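Local coordinates for protein pectate lyase/Amb allergen (Acidovorax citrulli, PDB 4HWV) that probably cleaves the pectate backbone of plant cell walls by calcium-dependent beta-elimination, at residues Pro452-Pro456 and Ser457-Asp461; Leu89-Asp92 and Gly93-Pro97; Thr429-Gly433 and Gly434-Leu438; Val237-His241 and Asn242-Asp246. One frame throughout, in Å; residues are numbered along the deposited sequence.

Contact 1. Residues Pro452-Pro456 and Ser457-Asp461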
# COMPACT_ATOMS: atom_id res chain seq x y z
N PRO A 452 3.12 36.85 20.48
CA PRO A 452 3.00 35.74 21.44
C PRO A 452 3.07 36.21 22.89
O PRO A 452 3.78 37.19 23.21
CB PRO A 452 4.21 34.87 21.10
CG PRO A 452 4.49 35.16 19.67
CD PRO A 452 4.17 36.61 19.48
N ALA A 453 2.34 35.51 23.76
CA ALA A 453 2.26 35.86 25.17
C ALA A 453 2.27 34.61 26.04
O ALA A 453 1.77 34.62 27.16
CB ALA A 453 1.01 36.70 25.45
N TRP A 454 2.84 33.52 25.51
CA TRP A 454 3.15 32.35 26.33
C TRP A 454 4.45 31.74 25.89
O TRP A 454 4.90 31.96 24.77
CB TRP A 454 2.04 31.29 26.25
CG TRP A 454 2.10 30.45 25.00
CD1 TRP A 454 1.85 30.87 23.73
CD2 TRP A 454 2.41 29.04 24.91
NE1 TRP A 454 1.97 29.82 22.85
CE2 TRP A 454 2.33 28.69 23.54
CE3 TRP A 454 2.74 28.04 25.84
CZ2 TRP A 454 2.56 27.39 23.08
CZ3 TRP A 454 2.98 26.75 25.38
CH2 TRP A 454 2.88 26.43 24.01
N LYS A 455 5.06 30.97 26.77
CA LYS A 455 6.16 30.13 26.35
C LYS A 455 6.10 28.79 27.05
O LYS A 455 5.81 28.71 28.25
CB LYS A 455 7.51 30.80 26.56
CG LYS A 455 7.80 31.15 27.99
CD LYS A 455 8.99 32.14 28.08
CE LYS A 455 8.86 33.25 27.07
NZ LYS A 455 9.58 34.50 27.47
N PRO A 456 6.36 27.73 26.29
CA PRO A 456 6.24 26.38 26.88
C PRO A 456 7.19 26.13 28.04
O PRO A 456 6.83 25.34 28.90
CB PRO A 456 6.50 25.44 25.71
CG PRO A 456 7.06 26.29 24.60
CD PRO A 456 6.59 27.69 24.84
N SER A 457 8.35 26.79 28.10
CA SER A 457 9.28 26.56 29.21
C SER A 457 8.70 26.98 30.57
O SER A 457 9.22 26.59 31.61
CB SER A 457 10.62 27.24 28.95
OG SER A 457 10.43 28.64 28.81
N ASP A 458 7.64 27.79 30.56
CA ASP A 458 6.96 28.10 31.83
C ASP A 458 6.18 26.91 32.39
O ASP A 458 5.83 26.90 33.57
CB ASP A 458 5.99 29.28 31.66
CG ASP A 458 6.70 30.62 31.55
OD1 ASP A 458 7.88 30.73 31.96
OD2 ASP A 458 6.05 31.58 31.10
N PHE A 459 5.91 25.92 31.55
CA PHE A 459 5.02 24.83 31.92
C PHE A 459 5.69 23.46 32.00
O PHE A 459 5.17 22.53 32.63
CB PHE A 459 3.83 24.80 30.95
CG PHE A 459 3.08 26.09 30.93
CD1 PHE A 459 2.23 26.41 31.97
CD2 PHE A 459 3.28 27.01 29.93
CE1 PHE A 459 1.57 27.62 31.99
CE2 PHE A 459 2.61 28.22 29.96
CZ PHE A 459 1.77 28.50 30.98
N TYR A 460 6.84 23.34 31.36
CA TYR A 460 7.65 22.12 31.44
C TYR A 460 9.07 22.44 31.00
O TYR A 460 9.29 23.39 30.24
CB TYR A 460 7.06 20.97 30.61
CG TYR A 460 6.67 21.29 29.18
CD1 TYR A 460 7.60 21.26 28.15
CD2 TYR A 460 5.36 21.59 28.88
CE1 TYR A 460 7.22 21.53 26.83
CE2 TYR A 460 4.96 21.85 27.60
CZ TYR A 460 5.89 21.82 26.57
OH TYR A 460 5.48 22.05 25.28
N ASP A 461 10.03 21.67 31.50
CA ASP A 461 11.42 21.84 31.10
C ASP A 461 11.70 21.03 29.85
O ASP A 461 11.19 19.92 29.71
CB ASP A 461 12.34 21.34 32.22
CG ASP A 461 12.27 22.19 33.46
OD1 ASP A 461 12.13 23.42 33.34
OD2 ASP A 461 12.37 21.62 34.56
O HOH W 1 3.77 31.50 29.55

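Contact 2. Residues Leu89-Asp92 and Gly93-Pro97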
# COMPACT_ATOMS: atom_id res chain seq x y z
N LEU A 89 -8.96 -3.99 12.99
CA LEU A 89 -10.17 -3.49 13.63
C LEU A 89 -11.42 -3.57 12.75
O LEU A 89 -12.52 -3.43 13.27
CB LEU A 89 -9.98 -2.05 14.12
CG LEU A 89 -8.91 -1.87 15.20
CD1 LEU A 89 -8.78 -0.39 15.55
CD2 LEU A 89 -9.22 -2.73 16.45
N ASN A 90 -11.25 -3.78 11.44
CA ASN A 90 -12.40 -3.82 10.52
C ASN A 90 -12.88 -5.25 10.37
O ASN A 90 -12.89 -5.82 9.27
CB ASN A 90 -12.03 -3.18 9.17
CG ASN A 90 -13.24 -2.96 8.28
OD1 ASN A 90 -14.27 -2.46 8.71
ND2 ASN A 90 -13.11 -3.36 7.02
N VAL A 91 -13.29 -5.84 11.50
CA VAL A 91 -13.73 -7.24 11.55
C VAL A 91 -14.97 -7.37 12.43
O VAL A 91 -15.20 -6.53 13.31
CB VAL A 91 -12.63 -8.19 12.05
CG1 VAL A 91 -11.36 -8.03 11.21
CG2 VAL A 91 -12.34 -7.96 13.53
N ASP A 92 -15.74 -8.43 12.21
CA ASP A 92 -16.94 -8.64 13.00
C ASP A 92 -16.64 -9.41 14.29
O ASP A 92 -15.47 -9.59 14.66
CB ASP A 92 -18.07 -9.31 12.17
CG ASP A 92 -17.75 -10.73 11.77
OD1 ASP A 92 -16.81 -11.34 12.35
OD2 ASP A 92 -18.45 -11.29 10.89
N GLY A 93 -17.69 -9.81 15.01
CA GLY A 93 -17.53 -10.50 16.28
C GLY A 93 -16.90 -11.87 16.18
O GLY A 93 -16.54 -12.47 17.20
N GLN A 94 -16.78 -12.39 14.95
CA GLN A 94 -16.14 -13.68 14.68
C GLN A 94 -14.75 -13.45 14.06
O GLN A 94 -14.11 -14.39 13.62
CB GLN A 94 -16.99 -14.52 13.72
CG GLN A 94 -18.36 -14.91 14.28
CD GLN A 94 -19.31 -13.73 14.54
OE1 GLN A 94 -19.67 -13.44 15.69
NE2 GLN A 94 -19.69 -13.01 13.47
N LEU A 95 -14.31 -12.19 14.04
CA LEU A 95 -13.02 -11.79 13.45
C LEU A 95 -13.01 -11.94 11.93
O LEU A 95 -11.95 -11.96 11.33
CB LEU A 95 -11.83 -12.51 14.10
CG LEU A 95 -11.78 -12.43 15.63
CD1 LEU A 95 -10.55 -13.19 16.16
CD2 LEU A 95 -11.83 -10.98 16.11
N ARG A 96 -14.18 -12.02 11.31
CA ARG A 96 -14.23 -12.05 9.85
C ARG A 96 -14.08 -10.64 9.30
O ARG A 96 -14.83 -9.74 9.70
CB ARG A 96 -15.56 -12.62 9.36
CG ARG A 96 -15.63 -12.61 7.84
CD ARG A 96 -16.91 -13.24 7.32
NE ARG A 96 -18.09 -12.49 7.73
CZ ARG A 96 -19.34 -12.91 7.54
NH1 ARG A 96 -19.55 -14.06 6.92
NH2 ARG A 96 -20.36 -12.18 7.97
N PRO A 97 -13.10 -10.43 8.40
CA PRO A 97 -12.94 -9.09 7.79
C PRO A 97 -14.23 -8.61 7.12
O PRO A 97 -14.88 -9.33 6.35
CB PRO A 97 -11.84 -9.32 6.74
CG PRO A 97 -11.04 -10.46 7.33
CD PRO A 97 -12.08 -11.38 7.94
O HOH W 2 -18.85 -13.91 10.71
O HOH W 3 -19.89 -9.86 9.15

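Contact 3. Residues Thr429-Gly433 and Gly434-Leu438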
# COMPACT_ATOMS: atom_id res chain seq x y z
N THR A 429 14.20 27.46 12.85
CA THR A 429 13.66 26.68 11.74
C THR A 429 14.70 26.59 10.63
O THR A 429 15.29 27.61 10.24
CB THR A 429 12.41 27.34 11.15
OG1 THR A 429 11.44 27.51 12.19
CG2 THR A 429 11.83 26.45 10.05
N VAL A 430 14.91 25.39 10.10
CA VAL A 430 15.79 25.20 8.96
C VAL A 430 15.00 24.62 7.80
O VAL A 430 14.27 23.65 7.98
CB VAL A 430 16.98 24.29 9.32
CG1 VAL A 430 17.86 23.99 8.09
CG2 VAL A 430 17.80 24.95 10.41
N LEU A 431 15.10 25.26 6.64
CA LEU A 431 14.44 24.79 5.43
C LEU A 431 15.51 24.56 4.38
O LEU A 431 16.22 25.49 3.99
CB LEU A 431 13.42 25.82 4.95
CG LEU A 431 12.80 25.59 3.57
CD1 LEU A 431 12.03 24.26 3.52
CD2 LEU A 431 11.90 26.77 3.21
N ASN A 432 15.65 23.31 3.96
CA ASN A 432 16.61 22.95 2.91
C ASN A 432 18.00 23.48 3.21
O ASN A 432 18.67 24.04 2.35
CB ASN A 432 16.09 23.38 1.54
CG ASN A 432 14.84 22.62 1.15
OD1 ASN A 432 14.62 21.51 1.64
ND2 ASN A 432 14.01 23.19 0.29
N GLY A 433 18.41 23.30 4.45
CA GLY A 433 19.76 23.61 4.87
C GLY A 433 20.04 25.04 5.30
O GLY A 433 21.17 25.35 5.68
N GLY A 434 19.05 25.91 5.23
CA GLY A 434 19.25 27.28 5.67
C GLY A 434 18.13 27.77 6.57
O GLY A 434 17.02 27.26 6.52
N PRO A 435 18.41 28.77 7.41
CA PRO A 435 17.36 29.31 8.28
C PRO A 435 16.15 29.83 7.50
O PRO A 435 16.28 30.38 6.41
CB PRO A 435 18.06 30.46 9.01
CG PRO A 435 19.49 30.08 9.01
CD PRO A 435 19.72 29.41 7.67
N ALA A 436 14.97 29.64 8.09
CA ALA A 436 13.70 30.11 7.52
C ALA A 436 12.92 30.83 8.60
O ALA A 436 12.67 30.29 9.67
CB ALA A 436 12.90 28.93 6.99
N ASP A 437 12.52 32.06 8.32
CA ASP A 437 11.74 32.85 9.26
C ASP A 437 10.25 32.59 9.04
O ASP A 437 9.61 33.24 8.23
CB ASP A 437 12.04 34.35 9.08
CG ASP A 437 11.38 35.23 10.13
OD1 ASP A 437 10.48 34.74 10.85
OD2 ASP A 437 11.77 36.42 10.23
N LEU A 438 9.69 31.63 9.77
CA LEU A 438 8.29 31.29 9.55
C LEU A 438 7.37 32.39 10.05
O LEU A 438 6.29 32.59 9.50
CB LEU A 438 7.91 29.97 10.24
CG LEU A 438 8.71 28.73 9.79
CD1 LEU A 438 8.22 27.49 10.53
CD2 LEU A 438 8.66 28.52 8.27
O HOH W 4 13.32 30.31 12.79

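Contact 4. Residues Val237-His241 and Asn242-Asp246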
# COMPACT_ATOMS: atom_id res chain seq x y z
N VAL A 237 -2.30 12.60 27.79
CA VAL A 237 -2.16 11.56 26.78
C VAL A 237 -0.76 11.64 26.20
O VAL A 237 -0.34 12.72 25.76
CB VAL A 237 -3.20 11.75 25.64
CG1 VAL A 237 -2.99 10.72 24.54
CG2 VAL A 237 -4.64 11.66 26.18
N TRP A 238 -0.05 10.52 26.22
CA TRP A 238 1.32 10.46 25.72
C TRP A 238 1.38 9.41 24.61
O TRP A 238 1.15 8.21 24.85
CB TRP A 238 2.28 10.10 26.85
CG TRP A 238 3.74 10.14 26.44
CD1 TRP A 238 4.34 11.03 25.59
CD2 TRP A 238 4.76 9.22 26.85
NE1 TRP A 238 5.68 10.74 25.47
CE2 TRP A 238 5.97 9.63 26.24
CE3 TRP A 238 4.78 8.08 27.70
CZ2 TRP A 238 7.17 8.93 26.41
CZ3 TRP A 238 5.99 7.41 27.88
CH2 TRP A 238 7.16 7.82 27.23
N ILE A 239 1.65 9.89 23.39
CA ILE A 239 1.70 9.05 22.21
C ILE A 239 3.15 9.09 21.75
O ILE A 239 3.62 10.11 21.23
CB ILE A 239 0.75 9.61 21.12
CG1 ILE A 239 -0.69 9.52 21.63
CG2 ILE A 239 0.97 8.90 19.79
CD1 ILE A 239 -1.67 10.38 20.84
N ASP A 240 3.85 7.98 21.98
CA ASP A 240 5.31 7.98 21.86
C ASP A 240 5.84 6.76 21.10
O ASP A 240 5.43 5.62 21.36
CB ASP A 240 5.92 7.97 23.27
CG ASP A 240 7.43 7.86 23.25
OD1 ASP A 240 8.12 8.87 22.95
OD2 ASP A 240 7.93 6.75 23.53
N HIS A 241 6.77 6.98 20.17
CA HIS A 241 7.44 5.87 19.49
C HIS A 241 6.45 4.96 18.76
O HIS A 241 6.57 3.72 18.81
CB HIS A 241 8.31 5.06 20.47
CG HIS A 241 9.68 5.62 20.69
ND1 HIS A 241 10.02 6.31 21.84
CD2 HIS A 241 10.81 5.54 19.95
CE1 HIS A 241 11.30 6.63 21.78
NE2 HIS A 241 11.80 6.19 20.64
N ASN A 242 5.51 5.57 18.05
CA ASN A 242 4.60 4.82 17.18
C ASN A 242 4.85 5.23 15.74
O ASN A 242 5.52 6.24 15.47
CB ASN A 242 3.12 5.10 17.51
CG ASN A 242 2.81 4.84 18.96
OD1 ASN A 242 2.69 3.68 19.38
ND2 ASN A 242 2.66 5.91 19.74
N THR A 243 4.32 4.43 14.83
CA THR A 243 4.34 4.78 13.41
C THR A 243 2.89 4.86 12.95
O THR A 243 2.06 4.07 13.39
CB THR A 243 5.13 3.73 12.62
OG1 THR A 243 6.48 3.77 13.09
CG2 THR A 243 5.10 3.99 11.10
N PHE A 244 2.57 5.85 12.10
CA PHE A 244 1.21 6.06 11.59
C PHE A 244 1.30 6.32 10.11
O PHE A 244 2.15 7.09 9.67
CB PHE A 244 0.60 7.32 12.19
CG PHE A 244 0.43 7.30 13.69
CD1 PHE A 244 1.47 7.64 14.53
CD2 PHE A 244 -0.82 7.03 14.24
CE1 PHE A 244 1.29 7.66 15.91
CE2 PHE A 244 -1.00 7.05 15.61
CZ PHE A 244 0.05 7.35 16.44
N SER A 245 0.39 5.73 9.32
CA SER A 245 0.35 5.98 7.88
C SER A 245 -0.98 5.53 7.30
O SER A 245 -1.79 4.92 7.99
CB SER A 245 1.45 5.19 7.16
OG SER A 245 1.13 3.83 7.13
N ASP A 246 -1.18 5.80 6.00
CA ASP A 246 -2.34 5.27 5.29
C ASP A 246 -2.12 3.84 4.79
O ASP A 246 -2.87 3.36 3.94
CB ASP A 246 -2.73 6.18 4.13
CG ASP A 246 -3.39 7.47 4.60
OD1 ASP A 246 -3.74 7.56 5.80
OD2 ASP A 246 -3.57 8.38 3.75

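Contact 1. Residues Pro452-Pro456 and Ser457-Asp461
P456 starts a short 3-10 turn, and its carbonyl and ring meet F459 and Y460 three and four residues on. Proline suits this first position: its ring fixes phi near the helical value, and its missing N-H costs nothing, because the first residue of a 3-10 turn has no acceptor within the turn. P456 O is gripped twice, by F459 N at 2.9 Å and by Y460 N at 3.2 Å; the first donor stands above the carbonyl plane, while the second lies nearly on the C=O axis. The same oxygen sits over the centre of the Y460 ring, and P456 CB lies 3.8 Å from Y460 CZ. Tyrosine suits its place because the ring packs on P456 while the hydroxyl hydrogen-bonds H347 ND1 and T325 OG1 in the beta-helix.

K455 supplies the first bond of the turn, its O accepting from D458 N at 3.1 Å. With CG set between the backbone N and the carbonyl carbon (chi1 60°), the aliphatic part of its chain reaches the side chains of S457 and D458, two and three residues on: K455 CG is 3.6 Å from D458 OD2 and 3.7 Å from S457 OG. S457 is small and polar, which suits a solvent-exposed position. A water links K455 N to D458 OD2.

The side chains of W454 and F459 cross at about a right angle, F459 CE2 lying near the indole plane, 4.1 Å from W454 CE3. W454 rests on M345 and H347 of strand 345-356, and F459 meets W26. K455 NZ stays 5.8 Å from D458 OD2, so any attraction between them is probably weak; backbone bonds and apolar packing shape the turn.

Contact 2. Residues Leu89-Asp92 and Gly93-Pro97
A type I beta turn from D92 to L95, closed at its base by a single backbone bridge between V91 and P97, shapes this loop between strand 86-88 and helix 100-105. L95 N donates to D92 O at 2.9 Å, the bond that defines the turn, and D92 N returns a bond to R96 O. Aspartate suits the first position of the turn because its carboxylate can fold over it. Its CG lies between the backbone N and the carbonyl carbon (chi1 68°), which carries OD1 to Q94 N at 2.8 Å, an Asx turn, and to R96 N at 2.9 Å. The two donors arrive from opposite faces of the carboxylate plane. G93, without a side chain, leaves room beside Q94 OE1.

On the apolar side, V91 CG2 meets L95 CD2 at 4.0 Å. The amide of Q94 bonds P66 O, and R96 NH1 forms a salt bridge with D266 of the second subunit, so the turn also stands at the subunit interface. Within the turn, D92 OD2 lies 3.4 Å from R96 NE in a long salt bridge, with one water, 2.7 Å from D92 OD2, reaching R96 NH2 in the guanidinium plane.

Contact 3. Residues Thr429-Gly433 and Gly434-Leu438
Residues L431-G434 form a type I' turn that joins strands 430-431 and 434-435 into a tight antiparallel hairpin, with L431 and G434 as its hydrogen-bonded pair: L431 N reaches G434 O at 2.8 Å and G434 N reaches L431 O at 3.1 Å. Such a turn needs positive phi at both corners. Asparagine, which tolerates this better than most residues, takes the first as N432, and G433 fills the second (phi 86°), where a CB would be jammed against the preceding carbonyl O. A third bond, A436 N to T429 O at 3.0 Å, continues the pairing beyond V430 and P435. P435 has no N-H to give, which costs nothing in a non-hydrogen-bonded pair.

L431 and A436 share a side of the hairpin, their CB atoms 3.8 Å apart, alanine being small enough for so close an approach. Farther along, T429 and L438 cross at about a right angle. The chi1 of T429 (-57°) turns both its CG2 and its OG1 onto one methyl of the leucine: L438 CD1 is 3.8 Å from T429 CG2 and 3.6 Å from T429 OG1. That hydroxyl keeps its polar bond with D426.

One edge of the hairpin pairs with strand 376-387, where L431 packs on V384 and L386. At the other end D437 caps helix 438-445 through A440 N, while L438, the helix's first residue, rests on F424 of strand 423-427.

Contact 4. Residues Val237-His241 and Asn242-Asp246
I239, N242 and F244 meet inside a sharp bend of the right-handed parallel beta-helix, where strand 237-240 gives way to strand 243-245 through H241 and N242. H241 takes the left-handed helical conformation (phi 59°), and this turns the chain at the short corner that pectate lyases place between their second and third sheets.

The apolar contact is small and buried. I239 CG2 meets the edge of the F244 ring, near its plane, and stops 3.8 Å from F244 CZ. The branched isoleucine and the flat phenylalanine suit the inside of the bend, one from each of the two successive strands. The same methyl, I239 CG2, is in van der Waals contact with N242 ND2 at 3.4 Å. The F244 side chain lies about 8 Å from that of D227, a calcium ligand, and about 12 Å from the calcium ion.

The polar bonds of N242 run to the adjacent coil, ND2 to I197 O and OD1 from I200 N, while N295 of the next coil treats I239 O and N242 N in the same way. No hydrogen bond crosses the corner itself: N242 ND2 is 3.2 Å from D240 O at a poor angle. Such stacked asparagines are a hallmark of this corner in pectate lyases, and they satisfy buried backbone groups.

On the side of the bend away from I239, D240 OD2 forms a salt bridge with R198 and also receives H241 ND1 at 2.7 Å. The nitrogen comes from above the carboxylate plane, 38° out of it, whereas the carboxylate oxygen lies only 3° from the plane of the imidazole ring.

Contact 4 is the core member of the set, all its touching residues buried at a corner of the beta-helix, about 9 Å from the chain's centre. The other three are partly buried and lie 22 to 26 Å out. Contacts 3 and 4 both reach the strands of the solenoid, but contact 3 is a hairpin at its periphery, whereas contact 4 is a corner within one coil. Contacts 1 and 2 are loop turns on opposite sides of the chain's centre, their centres about 45 Å apart. Chemistry follows place: backbone bonds with proline and aromatic packing in contact 1, a carboxylate bonded to backbone N-H groups and an arginine in contact 2, strand pairing in contact 3, and amide bonds running between coils in contact 4.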